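Local atomic coordinates of NADH oxidase (Thermus thermophilus, PDB entry 6RVB), a protein that reduces coenzyme A disulfide with electrons from NADH, working as an FAD-containing oxidoreductase with a redox-active centre. Residues T125-V130 and G220-V225; A194-E199 and F332-A337; T209-E214 and V225-G230. All coordinates share one frame; numbering follows the deposited sequence.

Contact 1 of 3, residues T125-V130 and G220-V225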
loop_
_atom_site.group_PDB
_atom_site.type_symbol
_atom_site.label_atom_id
_atom_site.label_comp_id
_atom_site.label_asym_id
_atom_site.label_seq_id
_atom_site.Cartn_x
_atom_site.Cartn_y
_atom_site.Cartn_z
ATOM N N THR A 125 -19.116 -36.062 -13.206
ATOM C CA THR A 125 -17.971 -35.226 -13.195
ATOM C C THR A 125 -17.046 -35.616 -14.328
ATOM O O THR A 125 -16.237 -34.836 -14.804
ATOM C CB THR A 125 -17.271 -35.489 -11.903
ATOM O OG1 THR A 125 -17.900 -34.732 -10.881
ATOM C CG2 THR A 125 -15.881 -35.054 -11.988
ATOM N N GLU A 126 -17.177 -36.846 -14.762
ATOM C CA GLU A 126 -16.277 -37.382 -15.732
ATOM C C GLU A 126 -16.562 -36.969 -17.167
ATOM O O GLU A 126 -15.830 -37.350 -18.040
ATOM C CB GLU A 126 -16.271 -38.893 -15.605
ATOM C CG GLU A 126 -15.511 -39.320 -14.396
ATOM C CD GLU A 126 -14.102 -38.655 -14.383
ATOM O OE1 GLU A 126 -13.340 -38.873 -15.371
ATOM O OE2 GLU A 126 -13.764 -37.896 -13.420
ATOM N N GLN A 127 -17.609 -36.185 -17.417
ATOM C CA GLN A 127 -18.081 -35.941 -18.747
ATOM C C GLN A 127 -17.228 -34.907 -19.420
ATOM O O GLN A 127 -16.155 -34.591 -18.952
ATOM C CB GLN A 127 -19.487 -35.438 -18.686
ATOM C CG GLN A 127 -20.358 -36.377 -18.070
ATOM C CD GLN A 127 -21.755 -35.962 -18.178
ATOM O OE1 GLN A 127 -22.422 -36.303 -19.132
ATOM N NE2 GLN A 127 -22.228 -35.206 -17.216
ATOM N N GLU A 128 -17.753 -34.317 -20.483
ATOM C CA GLU A 128 -16.912 -33.788 -21.502
ATOM C C GLU A 128 -16.669 -32.322 -21.277
ATOM O O GLU A 128 -15.548 -31.788 -21.505
ATOM C CB GLU A 128 -17.534 -34.015 -22.850
ATOM C CG GLU A 128 -16.635 -33.621 -23.997
ATOM C CD GLU A 128 -15.579 -34.677 -24.312
ATOM O OE1 GLU A 128 -15.148 -35.363 -23.334
ATOM O OE2 GLU A 128 -15.202 -34.813 -25.527
ATOM N N GLY A 129 -17.661 -31.611 -20.816
ATOM C CA GLY A 129 -17.330 -30.209 -20.705
ATOM C C GLY A 129 -17.090 -29.783 -19.289
ATOM O O GLY A 129 -17.355 -28.654 -18.903
ATOM N N VAL A 130 -16.604 -30.703 -18.478
ATOM C CA VAL A 130 -16.360 -30.388 -17.072
ATOM C C VAL A 130 -14.878 -30.142 -16.938
ATOM O O VAL A 130 -14.075 -30.954 -17.352
ATOM C CB VAL A 130 -16.765 -31.552 -16.185
ATOM C CG1 VAL A 130 -16.490 -31.227 -14.826
ATOM C CG2 VAL A 130 -18.232 -31.862 -16.370
ATOM N N GLY A 220 -22.497 -38.106 -21.258
ATOM C CA GLY A 220 -21.075 -37.936 -21.484
ATOM C C GLY A 220 -20.695 -36.582 -22.063
ATOM O O GLY A 220 -19.581 -36.459 -22.545
ATOM N N ARG A 221 -21.596 -35.586 -22.016
ATOM C CA ARG A 221 -21.307 -34.256 -22.529
ATOM C C ARG A 221 -21.452 -33.204 -21.492
ATOM O O ARG A 221 -20.548 -32.394 -21.320
ATOM C CB ARG A 221 -22.249 -33.874 -23.626
ATOM C CG ARG A 221 -21.508 -33.423 -24.843
ATOM C CD ARG A 221 -20.678 -32.266 -24.614
ATOM N NE ARG A 221 -19.513 -32.474 -25.460
ATOM C CZ ARG A 221 -18.481 -31.643 -25.557
ATOM N NH1 ARG A 221 -18.481 -30.520 -24.837
ATOM N NH2 ARG A 221 -17.464 -31.940 -26.375
ATOM N N VAL A 222 -22.587 -33.194 -20.805
ATOM C CA VAL A 222 -22.927 -32.106 -19.845
ATOM C C VAL A 222 -23.569 -30.973 -20.552
ATOM O O VAL A 222 -23.083 -30.410 -21.543
ATOM C CB VAL A 222 -21.793 -31.530 -18.907
ATOM C CG1 VAL A 222 -21.197 -30.322 -19.490
ATOM C CG2 VAL A 222 -22.353 -31.106 -17.631
ATOM N N GLU A 223 -24.701 -30.665 -19.987
ATOM C CA GLU A 223 -25.617 -29.727 -20.512
ATOM C C GLU A 223 -26.354 -29.143 -19.298
ATOM O O GLU A 223 -27.005 -28.098 -19.430
ATOM C CB GLU A 223 -26.536 -30.507 -21.370
ATOM C CG GLU A 223 -27.073 -31.722 -20.718
ATOM C CD GLU A 223 -27.954 -32.527 -21.681
ATOM O OE1 GLU A 223 -29.162 -32.739 -21.334
ATOM O OE2 GLU A 223 -27.424 -32.933 -22.777
ATOM N N ALA A 224 -26.194 -29.766 -18.117
ATOM C CA ALA A 224 -26.994 -29.312 -17.039
ATOM C C ALA A 224 -26.481 -29.016 -15.668
ATOM O O ALA A 224 -26.502 -27.847 -15.300
ATOM C CB ALA A 224 -28.199 -30.055 -16.946
ATOM N N VAL A 225 -26.127 -29.947 -14.811
ATOM C CA VAL A 225 -26.111 -29.432 -13.344
ATOM C C VAL A 225 -27.451 -29.315 -12.638
ATOM O O VAL A 225 -28.123 -28.311 -12.740
ATOM C CB VAL A 225 -25.323 -28.020 -12.910
ATOM C CG1 VAL A 225 -24.944 -28.119 -11.409
ATOM C CG2 VAL A 225 -24.024 -27.766 -13.652
#

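Contact 2 of 3, residues A194-E199 and F332-A337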
loop_
_atom_site.group_PDB
_atom_site.type_symbol
_atom_site.label_atom_id
_atom_site.label_comp_id
_atom_site.label_asym_id
_atom_site.label_seq_id
_atom_site.Cartn_x
_atom_site.Cartn_y
_atom_site.Cartn_z
ATOM N N ALA A 194 -20.267 -10.095 1.161
ATOM C CA ALA A 194 -21.326 -9.264 0.658
ATOM C C ALA A 194 -20.922 -8.334 -0.491
ATOM O O ALA A 194 -21.668 -8.195 -1.485
ATOM C CB ALA A 194 -21.816 -8.465 1.703
ATOM N N LEU A 195 -19.802 -7.626 -0.296
ATOM C CA LEU A 195 -19.330 -6.642 -1.241
ATOM C C LEU A 195 -19.051 -7.393 -2.555
ATOM O O LEU A 195 -19.167 -6.824 -3.665
ATOM C CB LEU A 195 -18.054 -5.951 -0.739
ATOM C CG LEU A 195 -18.152 -4.874 0.337
ATOM C CD1 LEU A 195 -16.825 -4.388 0.740
ATOM C CD2 LEU A 195 -18.808 -3.674 -0.172
ATOM N N LEU A 196 -18.697 -8.678 -2.430
ATOM C CA LEU A 196 -18.335 -9.451 -3.558
ATOM C C LEU A 196 -19.546 -9.902 -4.308
ATOM O O LEU A 196 -19.513 -9.849 -5.506
ATOM C CB LEU A 196 -17.531 -10.622 -3.105
ATOM C CG LEU A 196 -16.063 -10.313 -3.168
ATOM C CD1 LEU A 196 -15.374 -11.265 -2.284
ATOM C CD2 LEU A 196 -15.516 -10.318 -4.523
ATOM N N LYS A 197 -20.595 -10.374 -3.619
ATOM C CA LYS A 197 -21.882 -10.729 -4.268
ATOM C C LYS A 197 -22.444 -9.533 -5.014
ATOM O O LYS A 197 -22.902 -9.693 -6.101
ATOM C CB LYS A 197 -22.933 -11.220 -3.277
ATOM C CG LYS A 197 -24.218 -11.794 -3.872
ATOM C CD LYS A 197 -24.933 -12.539 -2.728
ATOM C CE LYS A 197 -26.183 -13.324 -3.074
ATOM N NZ LYS A 197 -27.327 -12.421 -3.285
ATOM N N GLU A 198 -22.367 -8.339 -4.440
ATOM C CA GLU A 198 -22.901 -7.190 -5.091
ATOM C C GLU A 198 -22.102 -6.943 -6.359
ATOM O O GLU A 198 -22.670 -6.762 -7.366
ATOM C CB GLU A 198 -22.953 -6.013 -4.152
ATOM C CG GLU A 198 -23.828 -4.932 -4.582
ATOM C CD GLU A 198 -23.888 -3.785 -3.590
ATOM O OE1 GLU A 198 -23.259 -3.894 -2.500
ATOM O OE2 GLU A 198 -24.571 -2.771 -3.910
ATOM N N GLU A 199 -20.782 -6.993 -6.343
ATOM C CA GLU A 199 -20.070 -6.766 -7.564
ATOM C C GLU A 199 -20.296 -7.825 -8.578
ATOM O O GLU A 199 -20.319 -7.522 -9.759
ATOM C CB GLU A 199 -18.595 -6.577 -7.376
ATOM C CG GLU A 199 -18.264 -5.118 -7.486
ATOM C CD GLU A 199 -17.693 -4.755 -8.836
ATOM O OE1 GLU A 199 -16.983 -5.641 -9.348
ATOM O OE2 GLU A 199 -17.958 -3.612 -9.349
ATOM N N PHE A 332 -13.488 -8.567 -10.880
ATOM C CA PHE A 332 -14.003 -7.386 -11.544
ATOM C C PHE A 332 -13.374 -6.070 -11.049
ATOM O O PHE A 332 -12.161 -5.836 -11.204
ATOM C CB PHE A 332 -15.518 -7.343 -11.477
ATOM C CG PHE A 332 -16.176 -8.553 -12.088
ATOM C CD1 PHE A 332 -16.449 -8.598 -13.405
ATOM C CD2 PHE A 332 -16.454 -9.682 -11.322
ATOM C CE1 PHE A 332 -16.945 -9.720 -13.959
ATOM C CE2 PHE A 332 -16.984 -10.823 -11.863
ATOM C CZ PHE A 332 -17.226 -10.856 -13.166
ATOM N N ASP A 333 -14.175 -5.210 -10.450
ATOM C CA ASP A 333 -13.685 -3.899 -10.085
ATOM C C ASP A 333 -13.319 -3.835 -8.606
ATOM O O ASP A 333 -13.172 -2.735 -8.041
ATOM C CB ASP A 333 -14.724 -2.799 -10.405
ATOM C CG ASP A 333 -15.097 -2.711 -11.937
ATOM O OD1 ASP A 333 -14.219 -2.906 -12.860
ATOM O OD2 ASP A 333 -16.320 -2.451 -12.218
ATOM N N LEU A 334 -13.166 -4.987 -7.945
ATOM C CA LEU A 334 -12.734 -4.984 -6.564
ATOM C C LEU A 334 -11.410 -5.634 -6.472
ATOM O O LEU A 334 -11.204 -6.661 -7.117
ATOM C CB LEU A 334 -13.723 -5.754 -5.732
ATOM C CG LEU A 334 -15.034 -5.068 -5.466
ATOM C CD1 LEU A 334 -15.760 -5.867 -4.513
ATOM C CD2 LEU A 334 -14.742 -3.679 -4.933
ATOM N N ALA A 335 -10.504 -5.037 -5.692
ATOM C CA ALA A 335 -9.267 -5.712 -5.197
ATOM C C ALA A 335 -9.496 -6.132 -3.743
ATOM O O ALA A 335 -9.799 -5.256 -2.914
ATOM C CB ALA A 335 -8.107 -4.767 -5.275
ATOM N N VAL A 336 -9.461 -7.428 -3.435
ATOM C CA VAL A 336 -9.832 -7.887 -2.084
ATOM C C VAL A 336 -8.631 -8.470 -1.344
ATOM O O VAL A 336 -8.072 -9.500 -1.801
ATOM C CB VAL A 336 -10.905 -8.967 -2.135
ATOM C CG1 VAL A 336 -11.164 -9.526 -0.785
ATOM C CG2 VAL A 336 -12.182 -8.399 -2.652
ATOM N N ALA A 337 -8.225 -7.859 -0.232
ATOM C CA ALA A 337 -7.083 -8.415 0.424
ATOM C C ALA A 337 -7.307 -8.788 1.887
ATOM O O ALA A 337 -7.881 -8.036 2.635
ATOM C CB ALA A 337 -5.934 -7.562 0.263
#

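Contact 3 of 3, residues T209-E214 and V225-G230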
loop_
_atom_site.group_PDB
_atom_site.type_symbol
_atom_site.label_atom_id
_atom_site.label_comp_id
_atom_site.label_asym_id
_atom_site.label_seq_id
_atom_site.Cartn_x
_atom_site.Cartn_y
_atom_site.Cartn_z
ATOM N N THR A 209 -26.359 -19.488 -3.528
ATOM C CA THR A 209 -25.686 -19.753 -2.305
ATOM C C THR A 209 -26.337 -20.976 -1.628
ATOM O O THR A 209 -27.434 -21.378 -1.986
ATOM C CB THR A 209 -25.979 -18.539 -1.528
ATOM O OG1 THR A 209 -24.775 -17.801 -1.462
ATOM C CG2 THR A 209 -26.691 -18.841 -0.106
ATOM N N GLY A 210 -25.695 -21.571 -0.646
ATOM C CA GLY A 210 -26.249 -22.745 -0.034
ATOM C C GLY A 210 -26.794 -23.823 -0.951
ATOM O O GLY A 210 -27.828 -24.366 -0.701
ATOM N N VAL A 211 -26.082 -24.165 -2.005
ATOM C CA VAL A 211 -26.567 -25.036 -3.051
ATOM C C VAL A 211 -26.014 -26.438 -2.792
ATOM O O VAL A 211 -24.885 -26.610 -2.375
ATOM C CB VAL A 211 -25.995 -24.498 -4.314
ATOM C CG1 VAL A 211 -26.193 -25.426 -5.500
ATOM C CG2 VAL A 211 -26.546 -23.205 -4.538
ATOM N N LYS A 212 -26.812 -27.453 -3.042
ATOM C CA LYS A 212 -26.301 -28.779 -2.918
ATOM C C LYS A 212 -26.178 -29.276 -4.329
ATOM O O LYS A 212 -27.127 -29.750 -4.870
ATOM C CB LYS A 212 -27.228 -29.638 -2.047
ATOM C CG LYS A 212 -26.550 -30.816 -1.311
ATOM C CD LYS A 212 -25.890 -31.846 -2.251
ATOM C CE LYS A 212 -25.149 -32.971 -1.540
ATOM N NZ LYS A 212 -25.912 -33.514 -0.394
ATOM N N VAL A 213 -25.030 -29.145 -4.981
ATOM C CA VAL A 213 -25.030 -29.702 -6.345
ATOM C C VAL A 213 -25.201 -31.234 -6.374
ATOM O O VAL A 213 -24.466 -31.949 -5.733
ATOM C CB VAL A 213 -23.803 -29.293 -7.128
ATOM C CG1 VAL A 213 -23.740 -30.067 -8.403
ATOM C CG2 VAL A 213 -23.835 -27.818 -7.379
ATOM N N GLU A 214 -26.167 -31.751 -7.107
ATOM C CA GLU A 214 -26.462 -33.175 -7.012
ATOM C C GLU A 214 -26.004 -34.039 -8.156
ATOM O O GLU A 214 -25.713 -35.200 -7.934
ATOM C CB GLU A 214 -27.929 -33.398 -6.802
ATOM C CG GLU A 214 -28.388 -33.383 -5.383
ATOM C CD GLU A 214 -29.831 -32.871 -5.272
ATOM O OE1 GLU A 214 -30.464 -32.543 -6.338
ATOM O OE2 GLU A 214 -30.313 -32.792 -4.107
ATOM N N VAL A 225 -26.127 -29.947 -14.811
ATOM C CA VAL A 225 -26.111 -29.432 -13.344
ATOM C C VAL A 225 -27.451 -29.315 -12.638
ATOM O O VAL A 225 -28.123 -28.311 -12.740
ATOM C CB VAL A 225 -25.323 -28.020 -12.910
ATOM C CG1 VAL A 225 -24.944 -28.119 -11.409
ATOM C CG2 VAL A 225 -24.024 -27.766 -13.652
ATOM N N GLU A 226 -27.732 -30.350 -11.858
ATOM C CA GLU A 226 -28.940 -30.562 -11.171
ATOM C C GLU A 226 -28.619 -30.252 -9.762
ATOM O O GLU A 226 -27.719 -30.826 -9.228
ATOM C CB GLU A 226 -29.294 -32.030 -11.331
ATOM C CG GLU A 226 -29.669 -32.348 -12.772
ATOM C CD GLU A 226 -30.169 -33.758 -13.030
ATOM O OE1 GLU A 226 -30.404 -34.040 -14.237
ATOM O OE2 GLU A 226 -30.293 -34.560 -12.066
ATOM N N THR A 227 -29.342 -29.323 -9.155
ATOM C CA THR A 227 -29.096 -28.941 -7.770
ATOM C C THR A 227 -30.348 -29.015 -6.929
ATOM O O THR A 227 -31.425 -28.899 -7.441
ATOM C CB THR A 227 -28.562 -27.506 -7.683
ATOM O OG1 THR A 227 -29.647 -26.608 -7.651
ATOM C CG2 THR A 227 -27.806 -27.192 -8.849
ATOM N N SER A 228 -30.178 -29.194 -5.620
ATOM C CA SER A 228 -31.229 -28.967 -4.600
ATOM C C SER A 228 -32.117 -27.742 -4.898
ATOM O O SER A 228 -33.262 -27.681 -4.486
ATOM C CB SER A 228 -30.597 -28.738 -3.223
ATOM O OG SER A 228 -29.974 -27.469 -3.190
ATOM N N GLU A 229 -31.592 -26.740 -5.588
ATOM C CA GLU A 229 -32.325 -25.477 -5.727
ATOM C C GLU A 229 -32.856 -25.285 -7.145
ATOM O O GLU A 229 -33.152 -24.162 -7.562
ATOM C CB GLU A 229 -31.435 -24.264 -5.372
ATOM C CG GLU A 229 -30.711 -24.336 -4.018
ATOM C CD GLU A 229 -31.641 -24.064 -2.813
ATOM O OE1 GLU A 229 -31.108 -23.745 -1.723
ATOM O OE2 GLU A 229 -32.889 -24.175 -2.954
ATOM N N GLY A 230 -32.971 -26.343 -7.922
ATOM C CA GLY A 230 -33.280 -26.080 -9.314
ATOM C C GLY A 230 -32.260 -26.601 -10.282
ATOM O O GLY A 230 -31.345 -27.312 -9.907
#

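Contact 1 of 3, residues T125-V130 and G220-V225
Gln127 reaches over to Gly220 with the oxygen of its amide. OE1 of Gln127 accepts the backbone N of Gly220 at 2.8 Å, with the donor in the carbonyl plane on a lone pair, but the bond is bent to 135° at the hydrogen. The backbone N of Arg221 also lies 3.1 Å from Gln127 OE1. Gln127 NE2 bonds to Gly124 O, and with both ends held the amide is fixed in rotation. With an alanine here, Gly220 N would probably lose this acceptor and Gly124 O its side-chain donor. Both loops edge the NAD-binding Rossmann-type domain: 125-130 leads into strand 130-131, at one edge of the parallel sheet, and 220-225 belongs to the connection between the first two strands of the antiparallel meander. Their backbones meet where Arg221 O accepts Gly129 N at 3.0 Å and, weakly, Glu128 N at 3.5 Å. Glu128, its CG anti to the backbone N (chi1 -174°), lays that CG over one face of the Arg221 guanidinium, toward the rim. Its carboxylate stands almost upright to the guanidinium, 83° between planes, and the salt bridge from Glu128 OE2 to Arg221 NH2 is long at 3.8 Å, without a directed N-H. Further in, CG2 of Val130 approaches CG2 of Val222 at 4.4 Å, and both valines rest on Val237 of strand 236-239, to which Gly129 is bonded through its backbone.

Contact 2 of 3, residues A194-E199 and F332-A337
Leu195, Leu196 and Glu199 of helix 194-199 face Leu334 and Val336 of strand 334-337, the two axes running nearly antiparallel at 158° and approaching to 10.3 Å. This is helix-on-sheet packing between domains: the helix belongs to the NAD-binding Rossmann-type domain, the strand to the antiparallel sheet of the dimerisation domain. Leu334 is central to the apolar part. With CG anti to its carbonyl carbon (chi1 -74°), it turns CD1 toward the helix, where that methyl lies 3.6 Å from the backbone O of Leu195, while CG of Leu334 meets CG of Glu199 at 3.8 Å. Leu196 comes in from the flank, its CD2 lying 4.3 Å from CG2 of Val336. On the far side of the strand Ala335 packs on Phe428 of the second subunit, so at this strand the helix packs from one side and the second subunit from the other. Just before the strand the contacts become mixed: Phe332 stacks its ring on His203, and its CB lies beside OE1 of Glu199. The bent chain of Glu199 brings its carboxylate over the turn, where OE2 stands 3.5 Å from OD2 of Asp333, two like charges close together. The other oxygen, OE1 of Glu199, accepts the backbone N of Asp333 at 3.0 Å, nearly straight at 163°, and the donor comes from above the carboxylate plane.

Contact 3 of 3, residues T209-E214 and V225-G230
Ser228 and Lys212 bind each other twice, and the serine side chain can be followed outward. CB of Ser228 rests against CB of Lys212 at 3.7 Å. From there chi1 of 72° places OG between the serine's own backbone N and carbonyl carbon, and in this position it accepts the backbone N of Lys212 at 3.2 Å. The backbone answers, Ser228 N giving a fairly straight bond (166°) to Lys212 O, so that one residue serves as both acceptor and donor. One step along, Val213 and Thr227 form an antiparallel non-hydrogen-bonded pair, beyond which Glu214 N bonds to Glu226 O at 2.8 Å. Val213 CG1 meets Val225 CG1 at 3.8 Å, and both valines pack on Leu178 of the parallel sheet. Thr227 shapes the chain beyond: its OG1 accepts Glu229 N at 2.8 Å in an ST turn and also bonds to Gly230 O, within a type I beta turn from Thr227 to Gly230. Glu226 OE1 makes a salt bridge with Arg217 NE. The side chain of Val213 comes within about 4 Å of the bound NAD, nearest atoms, and the whole is the small three-stranded antiparallel meander characteristic of the NAD-binding domain in disulfide reductases.

Overall arrangement
From the N terminus, residues 125-130 open the first loop, which contact 1 closes at 220-225. Helix 190-202, carrying 194-199, comes within that span and finds its partner only at 332-337, so contact 2 crosses contact 1. Contact 3, between 209-214 and 225-230, closes a short hairpin nested inside the loop of contact 2, and it too crosses contact 1, with which it shares Val225. Contacts 1 and 3 lie within the NAD-binding domain, their centres about 15 Å apart, and join its edge loop and meander. Contact 2, its centre about 24 Å from that of contact 3, ties the same domain to the dimerisation domain.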